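Local coordinates for DnaJ homolog subfamily C member 10 (Mus musculus, PDB 3APQ), which reduces disulfide bonds in the endoplasmic reticulum, serving both the correct folding of proteins and the degradation of misfolded ones, at residues I48-E53 and D74-Q79; L116-F121 and P134-F139. All blocks are in the same frame, centred on the assembly; numbering follows the deposited sequence.

Contact 1 (I48-E53 and D74-Q79)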
loop_
_atom_site.group_PDB
_atom_site.type_symbol
_atom_site.label_atom_id
_atom_site.label_comp_id
_atom_site.label_asym_id
_atom_site.label_seq_id
_atom_site.Cartn_x
_atom_site.Cartn_y
_atom_site.Cartn_z
ATOM N N ILE A 48 18.109 2.024 -8.585
ATOM C CA ILE A 48 16.644 1.913 -8.788
ATOM C C ILE A 48 15.975 1.966 -7.416
ATOM O O ILE A 48 14.953 2.624 -7.228
ATOM C CB ILE A 48 16.252 0.564 -9.522
ATOM C CG1 ILE A 48 16.697 0.494 -10.966
ATOM C CG2 ILE A 48 14.752 0.299 -9.456
ATOM C CD1 ILE A 48 17.124 1.808 -11.577
ATOM N N ASN A 49 16.517 1.207 -6.448
ATOM C CA ASN A 49 15.944 1.228 -5.090
ATOM C C ASN A 49 15.944 2.627 -4.450
ATOM O O ASN A 49 14.974 3.012 -3.815
ATOM C CB ASN A 49 16.634 0.222 -4.141
ATOM C CG ASN A 49 15.787 -0.058 -2.899
ATOM O OD1 ASN A 49 14.589 -0.397 -2.998
ATOM N ND2 ASN A 49 16.368 0.157 -1.739
ATOM N N ARG A 50 17.033 3.389 -4.643
ATOM C CA ARG A 50 17.166 4.732 -4.074
ATOM C C ARG A 50 16.103 5.654 -4.668
ATOM O O ARG A 50 15.445 6.420 -3.918
ATOM C CB ARG A 50 18.594 5.256 -4.352
ATOM C CG ARG A 50 18.882 6.637 -4.001
ATOM C CD ARG A 50 20.421 6.844 -4.294
ATOM N NE ARG A 50 20.845 8.201 -3.986
ATOM C CZ ARG A 50 20.733 9.228 -4.816
ATOM N NH1 ARG A 50 20.226 9.045 -6.022
ATOM N NH2 ARG A 50 21.129 10.449 -4.434
ATOM N N ALA A 51 15.935 5.558 -5.987
ATOM C CA ALA A 51 14.816 6.241 -6.714
ATOM C C ALA A 51 13.446 5.911 -6.120
ATOM O O ALA A 51 12.677 6.813 -5.743
ATOM C CB ALA A 51 14.848 5.903 -8.192
ATOM N N TYR A 52 13.132 4.621 -6.071
ATOM C CA TYR A 52 11.876 4.162 -5.485
ATOM C C TYR A 52 11.690 4.683 -4.054
ATOM O O TYR A 52 10.598 5.130 -3.680
ATOM C CB TYR A 52 11.696 2.611 -5.552
ATOM C CG TYR A 52 10.476 2.208 -4.791
ATOM C CD1 TYR A 52 9.187 2.583 -5.254
ATOM C CD2 TYR A 52 10.578 1.499 -3.569
ATOM C CE1 TYR A 52 8.010 2.264 -4.497
ATOM C CE2 TYR A 52 9.423 1.156 -2.834
ATOM C CZ TYR A 52 8.157 1.549 -3.301
ATOM O OH TYR A 52 7.047 1.257 -2.552
ATOM N N GLU A 53 12.723 4.627 -3.218
ATOM C CA GLU A 53 12.509 5.070 -1.829
ATOM C C GLU A 53 12.220 6.568 -1.692
ATOM O O GLU A 53 11.600 7.027 -0.718
ATOM C CB GLU A 53 13.627 4.603 -0.896
ATOM C CG GLU A 53 13.734 3.066 -0.918
ATOM C CD GLU A 53 14.349 2.456 0.304
ATOM O OE1 GLU A 53 15.346 3.012 0.838
ATOM O OE2 GLU A 53 13.821 1.393 0.724
ATOM N N ASP A 74 24.667 10.100 -2.055
ATOM C CA ASP A 74 24.899 9.180 -3.169
ATOM C C ASP A 74 24.703 7.708 -2.764
ATOM O O ASP A 74 24.251 6.904 -3.568
ATOM C CB ASP A 74 26.286 9.394 -3.786
ATOM C CG ASP A 74 26.345 10.650 -4.666
ATOM O OD1 ASP A 74 25.283 11.257 -4.944
ATOM O OD2 ASP A 74 27.450 11.044 -5.083
ATOM N N ASN A 75 25.020 7.365 -1.522
ATOM C CA ASN A 75 24.892 5.961 -1.100
ATOM C C ASN A 75 23.659 5.590 -0.254
ATOM O O ASN A 75 23.614 4.473 0.261
ATOM C CB ASN A 75 26.148 5.491 -0.343
ATOM C CG ASN A 75 26.350 6.250 0.954
ATOM O OD1 ASN A 75 25.825 7.363 1.115
ATOM N ND2 ASN A 75 27.083 5.659 1.892
ATOM N N GLN A 76 22.692 6.498 -0.086
ATOM C CA GLN A 76 21.450 6.166 0.630
ATOM C C GLN A 76 20.555 5.274 -0.269
ATOM O O GLN A 76 20.837 5.100 -1.471
ATOM C CB GLN A 76 20.711 7.442 1.060
ATOM C CG GLN A 76 19.929 8.072 -0.071
ATOM C CD GLN A 76 19.128 9.290 0.353
ATOM O OE1 GLN A 76 19.664 10.229 0.971
ATOM N NE2 GLN A 76 17.840 9.287 0.015
ATOM N N GLY A 77 19.504 4.683 0.303
ATOM C CA GLY A 77 18.657 3.732 -0.453
ATOM C C GLY A 77 19.394 2.431 -0.748
ATOM O O GLY A 77 19.213 1.813 -1.803
ATOM N N GLY A 78 20.222 1.991 0.197
ATOM C CA GLY A 78 21.048 0.805 -0.014
ATOM C C GLY A 78 20.497 -0.498 0.544
ATOM O O GLY A 78 21.122 -1.553 0.379
ATOM N N GLN A 79 19.353 -0.442 1.222
ATOM C CA GLN A 79 18.864 -1.631 1.922
ATOM C C GLN A 79 17.672 -2.168 1.166
ATOM O O GLN A 79 16.608 -1.570 1.208
ATOM C CB GLN A 79 18.452 -1.264 3.329
ATOM C CG GLN A 79 19.610 -0.964 4.248
ATOM C CD GLN A 79 19.119 -0.611 5.635
ATOM O OE1 GLN A 79 18.567 -1.468 6.341
ATOM N NE2 GLN A 79 19.298 0.666 6.039
HETATM O O HOH W 1 16.710 6.856 -1.023
HETATM O O HOH W 2 17.633 1.507 1.630
#
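The guanidinium of Arg-50 has the carbonyl oxygen of Gln-76 at its edge, near its plane, while the carbonyl oxygen of Asp-74 meets it obliquely. The amide of Asn-49 points ND2 at Gly-77 O, close to its own plane, in a fairly straight hydrogen bond (159°) of 3.3 Å. At the acceptor the approach is different, for the donor stands above the carbonyl plane, 65° out of it. Arg-50 does most of the covering. With CG anti to the backbone N (chi1 173°) and the chain extended as far as NE, its methylenes run alongside the loop, and CD comes to 3.3 Å from Gln-76 O. The polar end is held mainly by residues ahead of 74-79, NH2 in a salt bridge with Glu-69 and NE in a hydrogen bond to the carbonyl of Glu-73; Asp-74 OD1, 4.3 Å from Arg-50 NH2, adds only a nearby opposite charge. Helix 41-55 of the J domain is here joined to the loop that follows helix 58-67 and leads to helix 83-88. The two backbones come nearest at Gly-77, whose CA lies 4.0 Å from Arg-50 CA; the lack of a side chain and a positive phi let this glycine lie directly against the helix backbone. Replacing Asn-49 with an alanine would probably leave Gly-77 O without this donor and open a gap between helix and loop. Two waters extend the seam: one donates to Arg-50 O and accepts from Gln-76 NE2, and the other accepts from Gln-79 N while donating to Glu-53 OE1.

Contact 2 (L116-F121 and P134-F139)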
loop_
_atom_site.group_PDB
_atom_site.type_symbol
_atom_site.label_atom_id
_atom_site.label_comp_id
_atom_site.label_asym_id
_atom_site.label_seq_id
_atom_site.Cartn_x
_atom_site.Cartn_y
_atom_site.Cartn_z
ATOM N N LEU A 116 -18.542 5.493 3.582
ATOM C CA LEU A 116 -18.269 4.359 4.465
ATOM C C LEU A 116 -17.031 3.580 3.919
ATOM O O LEU A 116 -17.053 3.157 2.769
ATOM C CB LEU A 116 -19.487 3.447 4.522
ATOM C CG LEU A 116 -19.315 2.120 5.286
ATOM C CD1 LEU A 116 -19.058 2.457 6.746
ATOM C CD2 LEU A 116 -20.503 1.203 5.193
ATOM N N TRP A 117 -15.985 3.462 4.719
ATOM C CA TRP A 117 -14.747 2.769 4.292
ATOM C C TRP A 117 -14.455 1.595 5.203
ATOM O O TRP A 117 -14.479 1.740 6.456
ATOM C CB TRP A 117 -13.573 3.724 4.388
ATOM C CG TRP A 117 -13.420 4.614 3.204
ATOM C CD1 TRP A 117 -13.990 5.861 3.010
ATOM C CD2 TRP A 117 -12.605 4.360 2.044
ATOM N NE1 TRP A 117 -13.550 6.390 1.796
ATOM C CE2 TRP A 117 -12.729 5.485 1.180
ATOM C CE3 TRP A 117 -11.806 3.282 1.644
ATOM C CZ2 TRP A 117 -12.054 5.575 -0.061
ATOM C CZ3 TRP A 117 -11.131 3.373 0.411
ATOM C CH2 TRP A 117 -11.289 4.507 -0.432
ATOM N N PHE A 118 -14.085 0.455 4.638
ATOM C CA PHE A 118 -13.678 -0.679 5.428
ATOM C C PHE A 118 -12.251 -0.972 4.987
ATOM O O PHE A 118 -12.013 -1.254 3.788
ATOM C CB PHE A 118 -14.613 -1.826 5.058
ATOM C CG PHE A 118 -14.482 -3.068 5.924
ATOM C CD1 PHE A 118 -15.130 -4.222 5.516
ATOM C CD2 PHE A 118 -13.809 -3.075 7.179
ATOM C CE1 PHE A 118 -15.088 -5.394 6.311
ATOM C CE2 PHE A 118 -13.751 -4.224 7.954
ATOM C CZ PHE A 118 -14.389 -5.401 7.526
ATOM N N VAL A 119 -11.323 -0.805 5.929
ATOM C CA VAL A 119 -9.897 -0.786 5.647
ATOM C C VAL A 119 -9.138 -1.924 6.369
ATOM O O VAL A 119 -9.328 -2.172 7.569
ATOM C CB VAL A 119 -9.300 0.579 6.073
ATOM C CG1 VAL A 119 -7.744 0.621 5.819
ATOM C CG2 VAL A 119 -10.022 1.691 5.312
ATOM N N ASN A 120 -8.301 -2.607 5.594
ATOM C CA ASN A 120 -7.437 -3.670 6.057
ATOM C C ASN A 120 -6.066 -3.062 6.280
ATOM O O ASN A 120 -5.397 -2.669 5.292
ATOM C CB ASN A 120 -7.356 -4.746 4.973
ATOM C CG ASN A 120 -6.348 -5.833 5.281
ATOM O OD1 ASN A 120 -5.721 -5.839 6.340
ATOM N ND2 ASN A 120 -6.236 -6.794 4.373
ATOM N N PHE A 121 -5.675 -2.971 7.554
ATOM C CA PHE A 121 -4.339 -2.513 7.968
ATOM C C PHE A 121 -3.454 -3.747 8.060
ATOM O O PHE A 121 -3.684 -4.641 8.894
ATOM C CB PHE A 121 -4.351 -1.808 9.336
ATOM C CG PHE A 121 -5.050 -0.476 9.329
ATOM C CD1 PHE A 121 -4.330 0.694 9.198
ATOM C CD2 PHE A 121 -6.431 -0.411 9.512
ATOM C CE1 PHE A 121 -4.988 1.927 9.193
ATOM C CE2 PHE A 121 -7.103 0.821 9.489
ATOM C CZ PHE A 121 -6.368 1.983 9.339
ATOM N N PRO A 134 -6.401 -13.301 -0.173
ATOM C CA PRO A 134 -7.304 -13.711 -1.238
ATOM C C PRO A 134 -8.762 -13.465 -0.886
ATOM O O PRO A 134 -9.538 -13.154 -1.779
ATOM C CB PRO A 134 -7.028 -15.223 -1.371
ATOM C CG PRO A 134 -5.605 -15.328 -0.999
ATOM C CD PRO A 134 -5.489 -14.407 0.201
ATOM N N THR A 135 -9.137 -13.657 0.374
ATOM C CA THR A 135 -10.511 -13.409 0.832
ATOM C C THR A 135 -10.850 -11.932 0.798
ATOM O O THR A 135 -11.945 -11.585 0.361
ATOM C CB THR A 135 -10.694 -13.890 2.262
ATOM O OG1 THR A 135 -10.331 -15.262 2.335
ATOM C CG2 THR A 135 -12.160 -13.726 2.771
ATOM N N TRP A 136 -9.915 -11.053 1.217
ATOM C CA TRP A 136 -10.171 -9.630 1.138
ATOM C C TRP A 136 -10.473 -9.264 -0.344
ATOM O O TRP A 136 -11.348 -8.455 -0.620
ATOM C CB TRP A 136 -8.950 -8.873 1.658
ATOM C CG TRP A 136 -9.170 -7.405 1.892
ATOM C CD1 TRP A 136 -8.612 -6.364 1.205
ATOM C CD2 TRP A 136 -10.081 -6.823 2.848
ATOM N NE1 TRP A 136 -9.073 -5.156 1.722
ATOM C CE2 TRP A 136 -9.982 -5.419 2.718
ATOM C CE3 TRP A 136 -10.938 -7.367 3.824
ATOM C CZ2 TRP A 136 -10.729 -4.523 3.526
ATOM C CZ3 TRP A 136 -11.702 -6.482 4.624
ATOM C CH2 TRP A 136 -11.580 -5.091 4.474
ATOM N N ARG A 137 -9.712 -9.814 -1.285
ATOM C CA ARG A 137 -9.937 -9.542 -2.709
ATOM C C ARG A 137 -11.315 -10.050 -3.183
ATOM O O ARG A 137 -12.010 -9.352 -3.911
ATOM C CB ARG A 137 -8.890 -10.257 -3.564
ATOM C CG ARG A 137 -7.464 -9.726 -3.388
ATOM C CD ARG A 137 -6.509 -10.617 -4.181
ATOM N NE ARG A 137 -5.171 -10.074 -3.978
ATOM C CZ ARG A 137 -4.180 -10.728 -3.392
ATOM N NH1 ARG A 137 -4.328 -12.030 -3.067
ATOM N NH2 ARG A 137 -3.021 -10.089 -3.182
ATOM N N GLU A 138 -11.697 -11.271 -2.756
ATOM C CA GLU A 138 -12.985 -11.857 -3.160
ATOM C C GLU A 138 -14.141 -11.044 -2.552
ATOM O O GLU A 138 -15.161 -10.757 -3.224
ATOM C CB GLU A 138 -13.073 -13.352 -2.737
ATOM C CG GLU A 138 -14.457 -13.989 -3.075
ATOM C CD GLU A 138 -14.633 -15.447 -2.563
ATOM O OE1 GLU A 138 -14.067 -15.799 -1.483
ATOM O OE2 GLU A 138 -15.377 -16.206 -3.236
ATOM N N PHE A 139 -13.962 -10.652 -1.292
ATOM C CA PHE A 139 -14.957 -9.828 -0.603
ATOM C C PHE A 139 -15.125 -8.477 -1.330
ATOM O O PHE A 139 -16.263 -8.007 -1.567
ATOM C CB PHE A 139 -14.487 -9.645 0.853
ATOM C CG PHE A 139 -15.050 -8.444 1.534
ATOM C CD1 PHE A 139 -16.391 -8.387 1.864
ATOM C CD2 PHE A 139 -14.242 -7.374 1.854
ATOM C CE1 PHE A 139 -16.910 -7.264 2.509
ATOM C CE2 PHE A 139 -14.757 -6.249 2.461
ATOM C CZ PHE A 139 -16.114 -6.206 2.794
#
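Phe-118 and Trp-136 turn toward each other because each holds CG anti to its own backbone N (chi1 -172° and -168°), which carries both rings into the space between strand and helix. This is the first half of a beta-alpha-beta unit of the thioredoxin fold: strand 117-122 belongs to the sheet, and helix 127-142 begins at the redox-active Cys-126/Cys-129 disulfide, its segment 134-139 running back over the strand, nearly antiparallel to 117-121. The short axes stay 11.2 Å apart at closest, a gap bridged by large side chains. Trp-136 drives the edge of its six-membered ring at the face of Phe-118 in a T-shaped pair, planes 73° apart, with CH2 set 3.7 Å above the centre of the Phe-118 ring. Phe-139, one turn further along the helix, completes the aromatic cluster from another side: its CZ reaches the edge of the Phe-118 ring, 3.5 Å from Phe-118 CD1. Phe-118 is thus met by one ring on a face and by another at its rim, while Phe-196 of helix 190-202 meets it as well. The indole is itself enclosed on both faces, by Phe-139 CD2 on one and by the strand residue Asn-120 on the other. The indole N-H, buried here, makes a weak hydrogen bond to Gly-150 O on the neighbouring strand 148-153. Asn-120 lays CB over the face of the indole in a CH-pi contact: this carbon stands 3.8 Å from the centroid of the five-membered ring, and its nearest indole atom is CE2 of Trp-136, at 3.5 Å.

Overall arrangement
The two contacts occur in series along the chain and belong to different modules of this J-Trx1 piece: contact 1 closes before contact 2 opens, with no shared helix, strand or sheet. Their centres are 31 Å apart, their nearest atoms about 15 Å, and they lie on opposite sides of the chain's centre. Contact 1 is a surface contact that joins a loop to a helix of the J domain; contact 2 is buried between sheet and helix in the first thioredoxin domain. The comparison illustrates modular construction: the J domain, of the kind that engages Hsp70 partners such as HSPA5, and the redox-active thioredoxin domain each have local contacts of their own, within a single chain.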